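UDP-glucose:anthocyanidin 3-O-glucosyltransferase (Clitoria ternatea, PDB 4REM) belongs to the plant UDP-glycosyltransferases of the GT-B clan, with two Rossmann-like domains facing each other across a cleft. Local coordinates at residues A[114-119]-A[197-202]; A[135-140]-A[365-370]; A[149-154]-A[180-185]. One frame throughout, in Å; residues are numbered along the deposited sequence.

Contact 1 (A[114-119]-A[197-202]); sequences DAFVTS and NSLGVV. With DLM (3,5,7-trihydroxy-2-(3,4,5-trihydroxyphenyl)chromenium), chain B.
Leu199 has CG beside its own backbone N (chi1 -71°) and an extended branch beyond it (chi2 177°), which carries its two methyls to different neighbours on the loop 114-119. CD2 lies 3.5 Å from Ala115 O and also meets the methyl CB of Ala115, while CD1 comes to the ring edge of Phe116, 4.3 Å from CE1 and near the ring plane. Thr118 holds OG1 between its backbone N and carbonyl carbon (chi1 53°), leaving CG2 to face helix 199-202. There CG2 touches Val202 CG2 at 3.9 Å, the two side chains crossing at about a right angle, and lies equally far from Ser198 OG. The hydroxyls meet through one water, 2.8 Å from Thr118 OG1 and 2.8 Å from Ser198 OG. The loop, which follows strand 110-114 of the N-terminal Rossmann-like sheet, is shaped from within: an Asx turn, Phe116 N to Asp114 OD2 at 2.9 Å, is laid over a type I turn from Asp114 to Val117. The other carboxylate oxygen, Asp114 OD1, bonds to His17. The edge of the Phe116 ring meets the bound DLM, CE2 3.7 Å from C9. Methyl packing and a shared water thus join loop and helix without a direct polar bond, and Leu199 and DLM meet different parts of the Phe116 ring edge, at CE1 and at CE2 and CZ.

Contact 2 (A[135-140]-A[365-370]); sequences WPNVSC and FGDQGI. With DLM (3,5,7-trihydroxy-2-(3,4,5-trihydroxyphenyl)chromenium), chain B.
The ligand pocket in the interdomain cleft of the GT-B fold is bridged here by Val138, on the loop after strand 131-135 of the N-terminal domain, and Asp367, at the N-cap position of helix 368-378 in the C-terminal domain. Asp367 and Gln368 form the Asp-Gln end of the sequence signature known as the PSPG box of plant glycosyltransferases. Asp367 OD2 accepts from Val138 N at 2.8 Å, on its syn side but tilted out of the carboxylate plane, and takes a weak bond from DLM O30 at 2.9 Å. One oxygen thus meets both the N-terminal loop and, weakly, the ligand, while OD1 bonds to a glycerol. Beside this polar junction Val138 CG1 packs on Ile370 CG2 at 4.0 Å. Gly366, in a type II' turn with positive phi, lays its CA over a face of the DLM ring system, 3.4 Å from C6. At the edge of the same ring system Asn137, with CG beside its backbone N (chi1 -46°), brings ND2 to 3.4 Å from DLM C9. Asn137 OD1 packs over one face of Trp135, and the loop is tied by Trp135 NE1, which gives Val138 O a nearly straight bond of 3.1 Å in the ring plane.

Contact 3 (A[149-154]-A[180-185]); sequences DLIRDK and QDMLDV. With DLM (3,5,7-trihydroxy-2-(3,4,5-trihydroxyphenyl)chromenium), chain B.
Arg152 on helix 148-157 gives the contact its hydrogen bonds, both to one backbone oxygen of the short, weakly bonded helix 180-183. Its chain runs extended from CG to NE, and NE donates to Met182 O at 2.8 Å, nearly along the C=O axis (161°) and close to the guanidinium plane. NH2 adds a weak second bond to the same oxygen at 3.2 Å. A different interaction occupies one face of the guanidinium, where Val185 CG2 stands 4.1 Å above the plane, over its centre. The remaining cross-segment contacts are apolar. Met182, with CG anti to its backbone N (chi1 179°) and a straight chain beyond, runs across Ile151 at about a right angle and sets CE 3.5 Å from Ile151 CD1. Leu183 and the stem of Arg152 run past each other head to tail; Leu183 CD2 lies 4.0 Å from Arg152 CA and also meets Ile151 CG2. Leu144 and Phe166 add to the packing around Ile151. Within 180-185, Gln180 NE2 donates to Asp184 OD1 at 3.2 Å, linking Gln180 to the residue just after the helical turn. Ligand bonding comes from Asp181, whose OD2 accepts from DLM O29 at 2.9 Å. Two N-H groups, one bonding weakly, share one backbone oxygen, so the arginine ties helix 148-157 to the residue next to the ligand-bonded Asp181.

All three contacts touch DLM: Phe116 of contact 1 lies beside it, Asp367 of contact 2 accepts weakly from O30 and Asp181 of contact 3 accepts from O29, while His17 and Pro78 supply further bonds. Contacts 1 and 2 share packing, with Ala115 CB 3.6 Å from Trp135 CE3, Leu199 CD1 3.6 Å from Trp135 CZ3 and Phe116 CZ 3.4 Å from Asn137 OD1. Contact 3 is nested within the loop closed by contact 1 and meets it at Asn197, whose OD1 is 3.7 Å from Met182 CA. Contacts 2 and 3 do not touch, their nearest atoms being about 5 Å apart, yet they meet two hydroxyls on the same ring system of DLM. Contact 2 alone spans the two domains.

Contact 1 (A[114-119]-A[197-202])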
loop_
_atom_site.group_PDB
_atom_site.type_symbol
_atom_site.label_atom_id
_atom_site.label_comp_id
_atom_site.label_asym_id
_atom_site.label_seq_id
_atom_site.Cartn_x
_atom_site.Cartn_y
_atom_site.Cartn_z
ATOM N N ASP A 114 3.495 -0.024 12.603
ATOM C CA ASP A 114 2.966 0.739 11.488
ATOM C C ASP A 114 2.888 2.192 11.943
ATOM O O ASP A 114 2.486 2.468 13.072
ATOM C CB ASP A 114 1.577 0.226 11.113
ATOM C CG ASP A 114 1.031 0.873 9.853
ATOM O OD1 ASP A 114 0.936 0.176 8.823
ATOM O OD2 ASP A 114 0.693 2.074 9.896
ATOM N N ALA A 115 3.284 3.116 11.074
ATOM C CA ALA A 115 3.370 4.526 11.442
ATOM C C ALA A 115 2.042 5.103 11.932
ATOM O O ALA A 115 2.024 6.108 12.645
ATOM C CB ALA A 115 3.911 5.342 10.278
ATOM N N PHE A 116 0.939 4.465 11.550
ATOM C CA PHE A 116 -0.391 4.935 11.931
ATOM C C PHE A 116 -0.701 4.665 13.404
ATOM O O PHE A 116 -1.486 5.383 14.021
ATOM C CB PHE A 116 -1.470 4.306 11.040
ATOM C CG PHE A 116 -1.472 4.814 9.621
ATOM C CD1 PHE A 116 -0.617 5.833 9.223
ATOM C CD2 PHE A 116 -2.343 4.275 8.686
ATOM C CE1 PHE A 116 -0.623 6.296 7.916
ATOM C CE2 PHE A 116 -2.359 4.737 7.380
ATOM C CZ PHE A 116 -1.498 5.746 6.994
ATOM N N VAL A 117 -0.090 3.625 13.962
ATOM C CA VAL A 117 -0.265 3.304 15.376
ATOM C C VAL A 117 0.638 4.205 16.218
ATOM O O VAL A 117 1.618 3.751 16.809
ATOM C CB VAL A 117 0.037 1.817 15.656
ATOM C CG1 VAL A 117 -0.446 1.416 17.042
ATOM C CG2 VAL A 117 -0.633 0.947 14.609
ATOM N N THR A 118 0.291 5.487 16.270
ATOM C CA THR A 118 1.115 6.488 16.943
ATOM C C THR A 118 1.185 6.295 18.455
ATOM O O THR A 118 2.094 6.805 19.106
ATOM C CB THR A 118 0.641 7.920 16.624
ATOM O OG1 THR A 118 -0.759 8.038 16.902
ATOM C CG2 THR A 118 0.888 8.247 15.166
ATOM N N SER A 119 0.226 5.561 19.007
ATOM C CA SER A 119 0.208 5.288 20.439
ATOM C C SER A 119 1.365 4.382 20.855
ATOM O O SER A 119 1.800 4.411 22.003
ATOM C CB SER A 119 -1.125 4.664 20.860
ATOM O OG SER A 119 -2.200 5.561 20.687
ATOM N N ASN A 197 -2.185 13.434 10.658
ATOM C CA ASN A 197 -1.661 14.791 10.705
ATOM C C ASN A 197 -0.691 15.013 11.868
ATOM O O ASN A 197 -0.210 16.123 12.076
ATOM C CB ASN A 197 -2.807 15.803 10.758
ATOM C CG ASN A 197 -3.665 15.780 9.506
ATOM O OD1 ASN A 197 -3.209 15.389 8.433
ATOM N ND2 ASN A 197 -4.919 16.201 9.640
ATOM N N SER A 198 -0.412 13.953 12.619
ATOM C CA SER A 198 0.552 14.011 13.711
ATOM C C SER A 198 1.888 13.398 13.294
ATOM O O SER A 198 2.862 13.446 14.043
ATOM C CB SER A 198 0.009 13.289 14.945
ATOM O OG SER A 198 -0.238 11.921 14.671
ATOM N N LEU A 199 1.924 12.836 12.088
ATOM C CA LEU A 199 3.096 12.124 11.585
ATOM C C LEU A 199 4.365 12.977 11.521
ATOM O O LEU A 199 5.463 12.481 11.783
ATOM C CB LEU A 199 2.804 11.519 10.209
ATOM C CG LEU A 199 1.841 10.333 10.176
ATOM C CD1 LEU A 199 1.582 9.894 8.748
ATOM C CD2 LEU A 199 2.377 9.178 11.003
ATOM N N GLY A 200 4.213 14.254 11.181
ATOM C CA GLY A 200 5.349 15.153 11.043
ATOM C C GLY A 200 6.098 15.389 12.342
ATOM O O GLY A 200 7.283 15.729 12.337
ATOM N N VAL A 201 5.397 15.211 13.457
ATOM C CA VAL A 201 5.988 15.342 14.782
ATOM C C VAL A 201 6.327 13.962 15.348
ATOM O O VAL A 201 7.319 13.793 16.059
ATOM C CB VAL A 201 5.029 16.089 15.730
ATOM C CG1 VAL A 201 5.526 16.036 17.168
ATOM C CG2 VAL A 201 4.854 17.529 15.275
ATOM N N VAL A 202 5.502 12.976 15.010
ATOM C CA VAL A 202 5.689 11.608 15.484
ATOM C C VAL A 202 6.913 10.927 14.868
ATOM O O VAL A 202 7.763 10.400 15.583
ATOM C CB VAL A 202 4.428 10.752 15.223
ATOM C CG1 VAL A 202 4.746 9.269 15.321
ATOM C CG2 VAL A 202 3.322 11.127 16.191
HETATM O O12 DLM B . -6.069 5.863 4.362
HETATM C C11 DLM B . -5.794 4.518 4.407
HETATM C C14 DLM B . -6.939 3.619 4.745
HETATM C C15 DLM B . -6.775 2.259 5.018
HETATM C C1 DLM B . -3.053 8.678 3.444
HETATM C C2 DLM B . -2.677 7.339 3.465
HETATM O O21 DLM B . -7.672 0.115 5.590
HETATM O O22 DLM B . -10.568 4.080 5.115
HETATM C C3 DLM B . -3.706 6.312 3.784
HETATM C C18 DLM B . -9.346 3.474 5.086
HETATM C C19 DLM B . -8.203 4.205 4.784
HETATM C C17 DLM B . -9.216 2.029 5.381
HETATM O O24 DLM B . -10.311 1.275 5.683
HETATM C C16 DLM B . -7.857 1.439 5.331
HETATM C C10 DLM B . -4.401 4.037 4.127
HETATM O O27 DLM B . -4.068 2.716 4.153
HETATM C C9 DLM B . -3.403 4.957 3.823
HETATM C C4 DLM B . -5.087 6.770 4.066
HETATM C C5 DLM B . -5.361 8.131 4.023
HETATM C C6 DLM B . -4.367 9.063 3.717
HETATM O O29 DLM B . -4.688 10.387 3.687
HETATM O O30 DLM B . -1.391 6.977 3.198
HETATM O O HOH W 1 -0.748 10.807 17.165
#

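Contact 2 (A[135-140]-A[365-370])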
loop_
_atom_site.group_PDB
_atom_site.type_symbol
_atom_site.label_atom_id
_atom_site.label_comp_id
_atom_site.label_asym_id
_atom_site.label_seq_id
_atom_site.Cartn_x
_atom_site.Cartn_y
_atom_site.Cartn_z
ATOM N N TRP A 135 6.355 1.957 7.042
ATOM C CA TRP A 135 5.580 2.747 6.088
ATOM C C TRP A 135 5.254 1.977 4.806
ATOM O O TRP A 135 6.052 1.956 3.866
ATOM C CB TRP A 135 6.331 4.033 5.751
ATOM C CG TRP A 135 5.517 5.025 4.995
ATOM C CD1 TRP A 135 5.523 5.233 3.648
ATOM C CD2 TRP A 135 4.574 5.950 5.538
ATOM N NE1 TRP A 135 4.642 6.231 3.319
ATOM C CE2 TRP A 135 4.045 6.693 4.471
ATOM C CE3 TRP A 135 4.123 6.230 6.834
ATOM C CZ2 TRP A 135 3.089 7.694 4.648
ATOM C CZ3 TRP A 135 3.176 7.221 7.012
ATOM C CH2 TRP A 135 2.668 7.939 5.928
ATOM N N PRO A 136 4.069 1.344 4.770
ATOM C CA PRO A 136 3.609 0.563 3.619
ATOM C C PRO A 136 2.772 1.392 2.646
ATOM O O PRO A 136 2.205 0.838 1.704
ATOM C CB PRO A 136 2.723 -0.494 4.275
ATOM C CG PRO A 136 2.101 0.240 5.422
ATOM C CD PRO A 136 3.151 1.213 5.917
ATOM N N ASN A 137 2.691 2.699 2.872
ATOM C CA ASN A 137 1.901 3.569 2.013
ATOM C C ASN A 137 2.734 4.099 0.851
ATOM O O ASN A 137 3.863 3.652 0.645
ATOM C CB ASN A 137 1.327 4.726 2.827
ATOM C CG ASN A 137 0.707 4.266 4.134
ATOM O OD1 ASN A 137 1.150 4.654 5.216
ATOM N ND2 ASN A 137 -0.320 3.432 4.040
ATOM N N VAL A 138 2.179 5.036 0.085
ATOM C CA VAL A 138 2.946 5.701 -0.968
ATOM C C VAL A 138 4.115 6.437 -0.319
ATOM O O VAL A 138 3.913 7.283 0.549
ATOM C CB VAL A 138 2.079 6.692 -1.781
ATOM C CG1 VAL A 138 2.923 7.421 -2.815
ATOM C CG2 VAL A 138 0.939 5.959 -2.463
ATOM N N SER A 139 5.332 6.093 -0.727
ATOM C CA SER A 139 6.539 6.629 -0.104
ATOM C C SER A 139 6.638 8.147 -0.216
ATOM O O SER A 139 6.931 8.834 0.764
ATOM C CB SER A 139 7.784 5.977 -0.706
ATOM O OG SER A 139 7.790 6.095 -2.115
ATOM N N CYS A 140 6.375 8.665 -1.412
ATOM C CA CYS A 140 6.491 10.095 -1.681
ATOM C C CYS A 140 5.540 10.948 -0.844
ATOM O O CYS A 140 5.700 12.165 -0.768
ATOM C CB CYS A 140 6.268 10.377 -3.168
ATOM S SG CYS A 140 7.521 9.676 -4.254
ATOM N N PHE A 365 -9.106 8.021 -2.891
ATOM C CA PHE A 365 -8.878 8.693 -1.616
ATOM C C PHE A 365 -7.441 8.540 -1.133
ATOM O O PHE A 365 -6.606 7.938 -1.809
ATOM C CB PHE A 365 -9.832 8.149 -0.550
ATOM C CG PHE A 365 -9.578 6.711 -0.187
ATOM C CD1 PHE A 365 -8.831 6.385 0.936
ATOM C CD2 PHE A 365 -10.084 5.688 -0.970
ATOM C CE1 PHE A 365 -8.595 5.063 1.271
ATOM C CE2 PHE A 365 -9.854 4.363 -0.642
ATOM C CZ PHE A 365 -9.108 4.051 0.480
ATOM N N GLY A 366 -7.169 9.088 0.047
ATOM C CA GLY A 366 -5.874 8.956 0.685
ATOM C C GLY A 366 -4.704 9.454 -0.136
ATOM O O GLY A 366 -4.721 10.578 -0.639
ATOM N N ASP A 367 -3.691 8.606 -0.275
ATOM C CA ASP A 367 -2.485 8.965 -1.008
ATOM C C ASP A 367 -2.460 8.333 -2.398
ATOM O O ASP A 367 -1.397 8.182 -2.999
ATOM C CB ASP A 367 -1.243 8.565 -0.210
ATOM C CG ASP A 367 -1.201 7.083 0.104
ATOM O OD1 ASP A 367 -2.223 6.398 -0.085
ATOM O OD2 ASP A 367 -0.143 6.605 0.555
ATOM N N GLN A 368 -3.635 7.969 -2.903
ATOM C CA GLN A 368 -3.751 7.400 -4.240
ATOM C C GLN A 368 -3.559 8.483 -5.295
ATOM O O GLN A 368 -3.130 8.202 -6.416
ATOM C CB GLN A 368 -5.110 6.719 -4.413
ATOM C CG GLN A 368 -5.312 5.496 -3.526
ATOM C CD GLN A 368 -6.761 5.052 -3.452
ATOM O OE1 GLN A 368 -7.646 5.678 -4.034
ATOM N NE2 GLN A 368 -7.009 3.970 -2.727
ATOM N N GLY A 369 -3.885 9.720 -4.931
ATOM C CA GLY A 369 -3.663 10.853 -5.808
ATOM C C GLY A 369 -2.183 11.145 -5.958
ATOM O O GLY A 369 -1.726 11.554 -7.025
ATOM N N ILE A 370 -1.433 10.931 -4.882
ATOM C CA ILE A 370 0.013 11.108 -4.911
ATOM C C ILE A 370 0.645 10.040 -5.794
ATOM O O ILE A 370 1.519 10.333 -6.607
ATOM C CB ILE A 370 0.625 11.038 -3.501
ATOM C CG1 ILE A 370 -0.075 12.021 -2.561
ATOM C CG2 ILE A 370 2.128 11.299 -3.555
ATOM C CD1 ILE A 370 0.003 13.462 -3.015
HETATM O O12 DLM B . -6.069 5.863 4.362
HETATM C C11 DLM B . -5.794 4.518 4.407
HETATM C C14 DLM B . -6.939 3.619 4.745
HETATM C C15 DLM B . -6.775 2.259 5.018
HETATM C C1 DLM B . -3.053 8.678 3.444
HETATM C C2 DLM B . -2.677 7.339 3.465
HETATM O O21 DLM B . -7.672 0.115 5.590
HETATM O O22 DLM B . -10.568 4.080 5.115
HETATM C C3 DLM B . -3.706 6.312 3.784
HETATM C C18 DLM B . -9.346 3.474 5.086
HETATM C C19 DLM B . -8.203 4.205 4.784
HETATM C C17 DLM B . -9.216 2.029 5.381
HETATM O O24 DLM B . -10.311 1.275 5.683
HETATM C C16 DLM B . -7.857 1.439 5.331
HETATM C C10 DLM B . -4.401 4.037 4.127
HETATM O O27 DLM B . -4.068 2.716 4.153
HETATM C C9 DLM B . -3.403 4.957 3.823
HETATM C C4 DLM B . -5.087 6.770 4.066
HETATM C C5 DLM B . -5.361 8.131 4.023
HETATM C C6 DLM B . -4.367 9.063 3.717
HETATM O O29 DLM B . -4.688 10.387 3.687
HETATM O O30 DLM B . -1.391 6.977 3.198
#

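Contact 3 (A[149-154]-A[180-185])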
loop_
_atom_site.group_PDB
_atom_site.type_symbol
_atom_site.label_atom_id
_atom_site.label_comp_id
_atom_site.label_asym_id
_atom_site.label_seq_id
_atom_site.Cartn_x
_atom_site.Cartn_y
_atom_site.Cartn_z
ATOM N N ASP A 149 0.754 22.854 7.102
ATOM C CA ASP A 149 0.322 24.249 7.112
ATOM C C ASP A 149 0.533 24.921 5.756
ATOM O O ASP A 149 -0.331 25.653 5.280
ATOM C CB ASP A 149 1.030 25.035 8.221
ATOM C CG ASP A 149 0.583 24.618 9.609
ATOM O OD1 ASP A 149 -0.415 23.879 9.715
ATOM O OD2 ASP A 149 1.224 25.040 10.593
ATOM N N LEU A 150 1.684 24.667 5.140
ATOM C CA LEU A 150 1.964 25.184 3.803
ATOM C C LEU A 150 0.971 24.633 2.784
ATOM O O LEU A 150 0.511 25.352 1.898
ATOM C CB LEU A 150 3.388 24.831 3.363
ATOM C CG LEU A 150 4.502 25.838 3.645
ATOM C CD1 LEU A 150 5.761 25.483 2.860
ATOM C CD2 LEU A 150 4.046 27.252 3.323
ATOM N N ILE A 151 0.646 23.352 2.922
ATOM C CA ILE A 151 -0.253 22.679 1.993
ATOM C C ILE A 151 -1.709 23.107 2.191
ATOM O O ILE A 151 -2.424 23.348 1.219
ATOM C CB ILE A 151 -0.097 21.147 2.084
ATOM C CG1 ILE A 151 1.252 20.741 1.493
ATOM C CG2 ILE A 151 -1.224 20.444 1.350
ATOM C CD1 ILE A 151 1.649 19.311 1.740
ATOM N N ARG A 152 -2.136 23.212 3.445
ATOM C CA ARG A 152 -3.481 23.686 3.756
ATOM C C ARG A 152 -3.698 25.112 3.265
ATOM O O ARG A 152 -4.782 25.453 2.792
ATOM C CB ARG A 152 -3.751 23.607 5.261
ATOM C CG ARG A 152 -4.075 22.212 5.768
ATOM C CD ARG A 152 -4.262 22.196 7.272
ATOM N NE ARG A 152 -4.768 20.909 7.734
ATOM C CZ ARG A 152 -4.906 20.569 9.011
ATOM N NH1 ARG A 152 -4.568 21.420 9.968
ATOM N NH2 ARG A 152 -5.376 19.373 9.331
ATOM N N ASP A 153 -2.667 25.942 3.376
ATOM C CA ASP A 153 -2.763 27.326 2.927
ATOM C C ASP A 153 -2.850 27.411 1.406
ATOM O O ASP A 153 -3.642 28.181 0.867
ATOM C CB ASP A 153 -1.576 28.147 3.434
ATOM C CG ASP A 153 -1.753 29.633 3.193
ATOM O OD1 ASP A 153 -2.805 30.178 3.587
ATOM O OD2 ASP A 153 -0.849 30.256 2.600
ATOM N N LYS A 154 -2.041 26.610 0.719
ATOM C CA LYS A 154 -2.000 26.641 -0.739
ATOM C C LYS A 154 -3.259 26.028 -1.348
ATOM O O LYS A 154 -3.759 26.507 -2.366
ATOM C CB LYS A 154 -0.749 25.929 -1.264
ATOM C CG LYS A 154 -0.350 26.329 -2.684
ATOM C CD LYS A 154 0.837 25.514 -3.180
ATOM C CE LYS A 154 1.841 26.380 -3.930
ATOM N NZ LYS A 154 1.311 26.932 -5.209
ATOM N N GLN A 180 -7.534 14.422 1.062
ATOM C CA GLN A 180 -8.584 15.299 1.581
ATOM C C GLN A 180 -8.611 15.402 3.106
ATOM O O GLN A 180 -8.816 16.486 3.651
ATOM C CB GLN A 180 -9.960 14.876 1.057
ATOM C CG GLN A 180 -11.098 15.797 1.493
ATOM C CD GLN A 180 -10.958 17.207 0.940
ATOM O OE1 GLN A 180 -10.682 17.395 -0.244
ATOM N NE2 GLN A 180 -11.142 18.203 1.799
ATOM N N ASP A 181 -8.403 14.283 3.794
ATOM C CA ASP A 181 -8.446 14.292 5.257
ATOM C C ASP A 181 -7.302 15.096 5.882
ATOM O O ASP A 181 -7.316 15.385 7.077
ATOM C CB ASP A 181 -8.504 12.867 5.824
ATOM C CG ASP A 181 -7.456 11.949 5.224
ATOM O OD1 ASP A 181 -7.779 10.767 4.987
ATOM O OD2 ASP A 181 -6.310 12.396 5.003
ATOM N N MET A 182 -6.319 15.454 5.062
ATOM C CA MET A 182 -5.225 16.317 5.486
ATOM C C MET A 182 -5.686 17.776 5.496
ATOM O O MET A 182 -5.152 18.609 6.232
ATOM C CB MET A 182 -4.035 16.136 4.544
ATOM C CG MET A 182 -2.828 16.996 4.857
ATOM S SD MET A 182 -1.397 16.490 3.887
ATOM C CE MET A 182 -0.277 17.831 4.251
ATOM N N LEU A 183 -6.693 18.071 4.680
ATOM C CA LEU A 183 -7.225 19.424 4.566
ATOM C C LEU A 183 -8.438 19.631 5.468
ATOM O O LEU A 183 -8.738 20.760 5.863
ATOM C CB LEU A 183 -7.604 19.725 3.116
ATOM C CG LEU A 183 -6.509 19.536 2.067
ATOM C CD1 LEU A 183 -7.075 19.703 0.665
ATOM C CD2 LEU A 183 -5.365 20.503 2.303
ATOM N N ASP A 184 -9.135 18.541 5.788
ATOM C CA ASP A 184 -10.334 18.608 6.624
ATOM C C ASP A 184 -10.055 19.180 8.016
ATOM O O ASP A 184 -9.155 18.723 8.724
ATOM C CB ASP A 184 -11.001 17.233 6.737
ATOM C CG ASP A 184 -11.794 16.864 5.498
ATOM O OD1 ASP A 184 -12.196 17.779 4.750
ATOM O OD2 ASP A 184 -12.024 15.656 5.277
ATOM N N VAL A 185 -10.841 20.182 8.398
ATOM C CA VAL A 185 -10.664 20.872 9.669
ATOM C C VAL A 185 -11.990 20.974 10.420
ATOM O O VAL A 185 -13.001 21.389 9.851
ATOM C CB VAL A 185 -10.086 22.294 9.458
ATOM C CG1 VAL A 185 -10.237 23.132 10.717
ATOM C CG2 VAL A 185 -8.627 22.223 9.037
HETATM O O12 DLM B . -6.069 5.863 4.362
HETATM C C11 DLM B . -5.794 4.518 4.407
HETATM C C14 DLM B . -6.939 3.619 4.745
HETATM C C15 DLM B . -6.775 2.259 5.018
HETATM C C1 DLM B . -3.053 8.678 3.444
HETATM C C2 DLM B . -2.677 7.339 3.465
HETATM O O21 DLM B . -7.672 0.115 5.590
HETATM O O22 DLM B . -10.568 4.080 5.115
HETATM C C3 DLM B . -3.706 6.312 3.784
HETATM C C18 DLM B . -9.346 3.474 5.086
HETATM C C19 DLM B . -8.203 4.205 4.784
HETATM C C17 DLM B . -9.216 2.029 5.381
HETATM O O24 DLM B . -10.311 1.275 5.683
HETATM C C16 DLM B . -7.857 1.439 5.331
HETATM C C10 DLM B . -4.401 4.037 4.127
HETATM O O27 DLM B . -4.068 2.716 4.153
HETATM C C9 DLM B . -3.403 4.957 3.823
HETATM C C4 DLM B . -5.087 6.770 4.066
HETATM C C5 DLM B . -5.361 8.131 4.023
HETATM C C6 DLM B . -4.367 9.063 3.717
HETATM O O29 DLM B . -4.688 10.387 3.687
HETATM O O30 DLM B . -1.391 6.977 3.198
#